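Carbohydrate kinase, FGGY (Novosphingobium aromaticivorans, PDB 3H6E) probably phosphorylates a carbohydrate substrate, acting as an FGGY-family kinase with an actin-like ATPase fold. Local coordinates at residues T70-V75 with P223-L228; F159-A164 with D206-L211. All coordinates share one frame; numbering follows the deposited sequence.

Contact 1: residues T70-V75 with P223-L228; sequences TTIVPV and PDVQVL
Strand 71-75 and strand 226-228 run side by side as parallel neighbours, their axes 4.7 Å apart and 23° off true alignment, with Thr71 opposite Gln226 and Ile72 opposite Val227. Ile72 faces the partner strand with both its backbone polar groups: its N donates to Gln226 O at 2.8 Å, and its O accepts from Leu228 N at 2.9 Å, almost straight on the carbonyl. At the start of the pairing, Gln226 N reaches Thr70 O only weakly, and that same carbonyl also takes the hydroxyl of Thr71, OG1 lying 2.7 Å from Thr70 O and above the carbonyl plane.

The side chains divide between the two faces of the sheet. On one, CG1 of Ile72 lies beside the backbone N (chi1 -55°) and meets Val225 CG1 at 3.6 Å, while further along CG of the Pro74 ring meets Val227 CG1 at 4.1 Å. Helix 152-159 covers this face through Ala157. On the other, the methyl CG2 of Thr71 touches Leu228 CD2 at 3.9 Å, and Leu228 CB packs on Val73. Pro74, without an N-H, sets its CD against Leu228 O at 3.0 Å. The contact is thus a pairing held by backbone hydrogen bonds and branched aliphatic packing, an inner parallel strand pair of the six-stranded sheet, consistent with the actin-like fold of this family.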
# COMPACT_ATOMS: atom_id res chain seq x y z
N THR A 70 7.16 -26.47 1.77
CA THR A 70 8.59 -26.29 1.56
C THR A 70 9.02 -24.83 1.70
O THR A 70 10.22 -24.53 1.68
CB THR A 70 9.01 -26.80 0.17
OG1 THR A 70 8.30 -26.09 -0.85
CG2 THR A 70 8.72 -28.29 0.04
N THR A 71 8.06 -23.93 1.85
CA THR A 71 8.36 -22.51 1.97
C THR A 71 7.25 -21.73 2.66
O THR A 71 6.06 -21.95 2.41
CB THR A 71 8.62 -21.86 0.59
OG1 THR A 71 9.76 -22.47 -0.03
CG2 THR A 71 8.87 -20.37 0.73
N ILE A 72 7.65 -20.81 3.54
CA ILE A 72 6.74 -19.82 4.10
C ILE A 72 7.27 -18.43 3.77
O ILE A 72 8.46 -18.17 3.87
CB ILE A 72 6.63 -19.93 5.63
CG1 ILE A 72 6.22 -21.34 6.05
CG2 ILE A 72 5.65 -18.91 6.17
CD1 ILE A 72 6.21 -21.52 7.55
N VAL A 73 6.37 -17.54 3.36
CA VAL A 73 6.75 -16.15 3.09
C VAL A 73 5.85 -15.17 3.84
O VAL A 73 4.63 -15.20 3.69
CB VAL A 73 6.78 -15.84 1.59
CG1 VAL A 73 5.73 -16.65 0.85
CG2 VAL A 73 6.61 -14.34 1.35
N PRO A 74 6.46 -14.31 4.67
CA PRO A 74 5.79 -13.36 5.57
C PRO A 74 5.41 -12.07 4.87
O PRO A 74 6.14 -11.60 3.99
CB PRO A 74 6.85 -13.07 6.64
CG PRO A 74 8.03 -13.97 6.31
CD PRO A 74 7.92 -14.29 4.87
N VAL A 75 4.28 -11.49 5.26
CA VAL A 75 3.82 -10.22 4.71
C VAL A 75 3.29 -9.35 5.85
O VAL A 75 2.50 -9.80 6.67
CB VAL A 75 2.69 -10.42 3.68
CG1 VAL A 75 2.16 -9.07 3.21
CG2 VAL A 75 3.18 -11.24 2.51
N PRO A 223 11.19 -29.57 9.55
CA PRO A 223 12.28 -28.67 9.94
C PRO A 223 12.97 -28.09 8.71
O PRO A 223 13.72 -27.12 8.83
CB PRO A 223 13.25 -29.60 10.69
CG PRO A 223 12.43 -30.77 11.10
CD PRO A 223 11.42 -30.95 10.01
N ASP A 224 12.69 -28.67 7.55
CA ASP A 224 13.29 -28.23 6.30
C ASP A 224 12.57 -27.03 5.69
O ASP A 224 13.07 -26.42 4.74
CB ASP A 224 13.31 -29.38 5.29
CG ASP A 224 14.40 -30.39 5.58
OD1 ASP A 224 15.57 -29.96 5.75
OD2 ASP A 224 14.10 -31.60 5.64
N VAL A 225 11.40 -26.70 6.23
CA VAL A 225 10.64 -25.55 5.74
C VAL A 225 11.52 -24.32 5.74
O VAL A 225 12.23 -24.05 6.71
CB VAL A 225 9.39 -25.28 6.60
CG1 VAL A 225 8.70 -23.99 6.16
CG2 VAL A 225 8.42 -26.45 6.52
N GLN A 226 11.48 -23.57 4.64
CA GLN A 226 12.29 -22.36 4.51
C GLN A 226 11.44 -21.10 4.64
O GLN A 226 10.40 -20.97 4.01
CB GLN A 226 13.05 -22.36 3.18
CG GLN A 226 14.04 -23.50 3.03
CD GLN A 226 15.14 -23.49 4.09
OE1 GLN A 226 15.74 -24.52 4.39
NE2 GLN A 226 15.39 -22.32 4.66
N VAL A 227 11.91 -20.17 5.47
CA VAL A 227 11.22 -18.89 5.62
C VAL A 227 11.91 -17.83 4.79
O VAL A 227 13.14 -17.74 4.77
CB VAL A 227 11.19 -18.45 7.09
CG1 VAL A 227 10.34 -17.20 7.23
CG2 VAL A 227 10.66 -19.57 7.97
N LEU A 228 11.12 -17.02 4.09
CA LEU A 228 11.66 -15.93 3.29
C LEU A 228 11.62 -14.62 4.07
O LEU A 228 10.89 -14.51 5.05
CB LEU A 228 10.88 -15.79 1.97
CG LEU A 228 11.44 -16.58 0.78
CD1 LEU A 228 12.14 -17.85 1.23
CD2 LEU A 228 10.34 -16.87 -0.24

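Contact 2: residues F159-A164 with D206-L211; sequences FLTGRA and DTVGAL
Arg163 passes obliquely across Val208 and turns its guanidinium edge to the backbone: NE donates to Val208 O at 2.8 Å, with a straight N-H (179°), on a carbonyl lone pair and in the planes of both groups. CG anti to the backbone N (chi1 -178°) carries the chain out past the valine, and a bend at chi3 brings NE round to the carbonyl. The aliphatic root of the arginine meanwhile rests on the valine, CB to CG1 at 3.9 Å. Two residues earlier, Thr161 comes at the same methyl, its CG2 3.3 Å from Val208 CG1, a tight approach for two methyls, while its hydroxyl OG1 donates to Ala210 O at 3.2 Å from above the carbonyl plane.

Between these two grips lies a classic beta bulge, in which Val208 and Gly209 both face Val227 on strand 226-232. Gly209 suits the spot, since a CB there would press on Thr161 OG1 and on the preceding carbonyl. With an alanine in place of Thr161, Ala210 O would probably lose its hydroxyl partner and Val208 CG1 the methyl packed against it. Beyond the bulge, Leu160 CB meets Leu211 CD1 at 3.6 Å, and Leu160 O receives a CA-H contact from Leu211, beside helix 213-219.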
# COMPACT_ATOMS: atom_id res chain seq x y z
N PHE A 159 10.29 -14.82 14.08
CA PHE A 159 9.45 -15.57 15.00
C PHE A 159 9.54 -17.06 14.68
O PHE A 159 9.47 -17.90 15.57
CB PHE A 159 8.00 -15.09 14.85
CG PHE A 159 7.05 -15.69 15.85
CD1 PHE A 159 6.85 -15.09 17.08
CD2 PHE A 159 6.33 -16.83 15.54
CE1 PHE A 159 5.97 -15.64 18.00
CE2 PHE A 159 5.44 -17.38 16.45
CZ PHE A 159 5.27 -16.78 17.68
N LEU A 160 9.70 -17.37 13.39
CA LEU A 160 9.73 -18.75 12.91
C LEU A 160 11.15 -19.24 12.66
O LEU A 160 11.34 -20.41 12.30
CB LEU A 160 8.97 -18.86 11.59
CG LEU A 160 7.55 -18.33 11.42
CD1 LEU A 160 7.23 -18.18 9.94
CD2 LEU A 160 6.54 -19.25 12.10
N THR A 161 12.14 -18.38 12.82
CA THR A 161 13.47 -18.68 12.30
C THR A 161 14.62 -18.35 13.24
O THR A 161 15.72 -18.90 13.11
CB THR A 161 13.70 -17.94 10.96
OG1 THR A 161 14.42 -18.78 10.06
CG2 THR A 161 14.45 -16.65 11.19
N GLY A 162 14.39 -17.45 14.19
CA GLY A 162 15.43 -17.03 15.12
C GLY A 162 16.40 -16.02 14.53
O GLY A 162 17.15 -15.38 15.26
N ARG A 163 16.39 -15.88 13.21
CA ARG A 163 17.27 -14.91 12.57
C ARG A 163 16.56 -13.59 12.30
O ARG A 163 15.51 -13.55 11.66
CB ARG A 163 17.86 -15.46 11.27
CG ARG A 163 18.82 -14.49 10.59
CD ARG A 163 19.86 -15.21 9.75
NE ARG A 163 19.49 -15.29 8.34
CZ ARG A 163 20.00 -14.50 7.39
NH1 ARG A 163 20.90 -13.57 7.69
NH2 ARG A 163 19.61 -14.64 6.13
N ALA A 164 17.14 -12.51 12.81
CA ALA A 164 16.64 -11.17 12.57
C ALA A 164 17.19 -10.63 11.26
O ALA A 164 18.39 -10.74 10.97
CB ALA A 164 17.02 -10.25 13.72
N ASP A 206 14.94 -13.63 -0.49
CA ASP A 206 16.01 -14.39 0.13
C ASP A 206 15.45 -15.31 1.20
O ASP A 206 14.38 -15.05 1.74
CB ASP A 206 17.05 -13.47 0.77
CG ASP A 206 17.94 -12.81 -0.26
OD1 ASP A 206 18.03 -13.33 -1.39
OD2 ASP A 206 18.55 -11.76 0.06
N THR A 207 16.19 -16.37 1.50
CA THR A 207 15.80 -17.28 2.57
C THR A 207 16.38 -16.78 3.89
O THR A 207 17.60 -16.64 4.02
CB THR A 207 16.31 -18.71 2.32
OG1 THR A 207 15.80 -19.19 1.07
CG2 THR A 207 15.85 -19.63 3.43
N VAL A 208 15.51 -16.51 4.85
CA VAL A 208 15.96 -16.10 6.17
C VAL A 208 16.58 -17.30 6.87
O VAL A 208 17.59 -17.18 7.56
CB VAL A 208 14.80 -15.55 7.03
CG1 VAL A 208 15.31 -15.12 8.39
CG2 VAL A 208 14.13 -14.39 6.32
N GLY A 209 15.98 -18.47 6.68
CA GLY A 209 16.51 -19.70 7.24
C GLY A 209 15.47 -20.78 7.37
O GLY A 209 14.32 -20.61 6.96
N ALA A 210 15.87 -21.91 7.94
CA ALA A 210 14.96 -23.03 8.16
C ALA A 210 14.07 -22.75 9.37
O ALA A 210 14.42 -21.97 10.25
CB ALA A 210 15.73 -24.31 8.35
N LEU A 211 12.92 -23.40 9.40
CA LEU A 211 11.98 -23.26 10.51
C LEU A 211 12.65 -23.70 11.81
O LEU A 211 13.32 -24.73 11.85
CB LEU A 211 10.74 -24.11 10.24
CG LEU A 211 9.42 -23.69 10.90
CD1 LEU A 211 9.02 -22.30 10.45
CD2 LEU A 211 8.33 -24.70 10.58

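In the fold
The two contacts lie about 8 Å apart, centre to centre, on one side of the chain's centre, and meet on the six-stranded mixed sheet of the N-terminal part. Contact 1 brings together strands 71-76 and 226-232, far apart in sequence; both segments of contact 2 fall within the intervening chain. Strand 226-232 is the shared element: parallel to 71-76 on one flank, it pairs antiparallel with the outermost strand, 207-210, on the other, through probable bonds from Val208 N to Val227 O and from Leu211 N to Val225 O. Contact 2 then ties that border strand to the loop leaving helix 152-159, joining helix and sheet edge in a domain consistent with the actin-like ATPase fold.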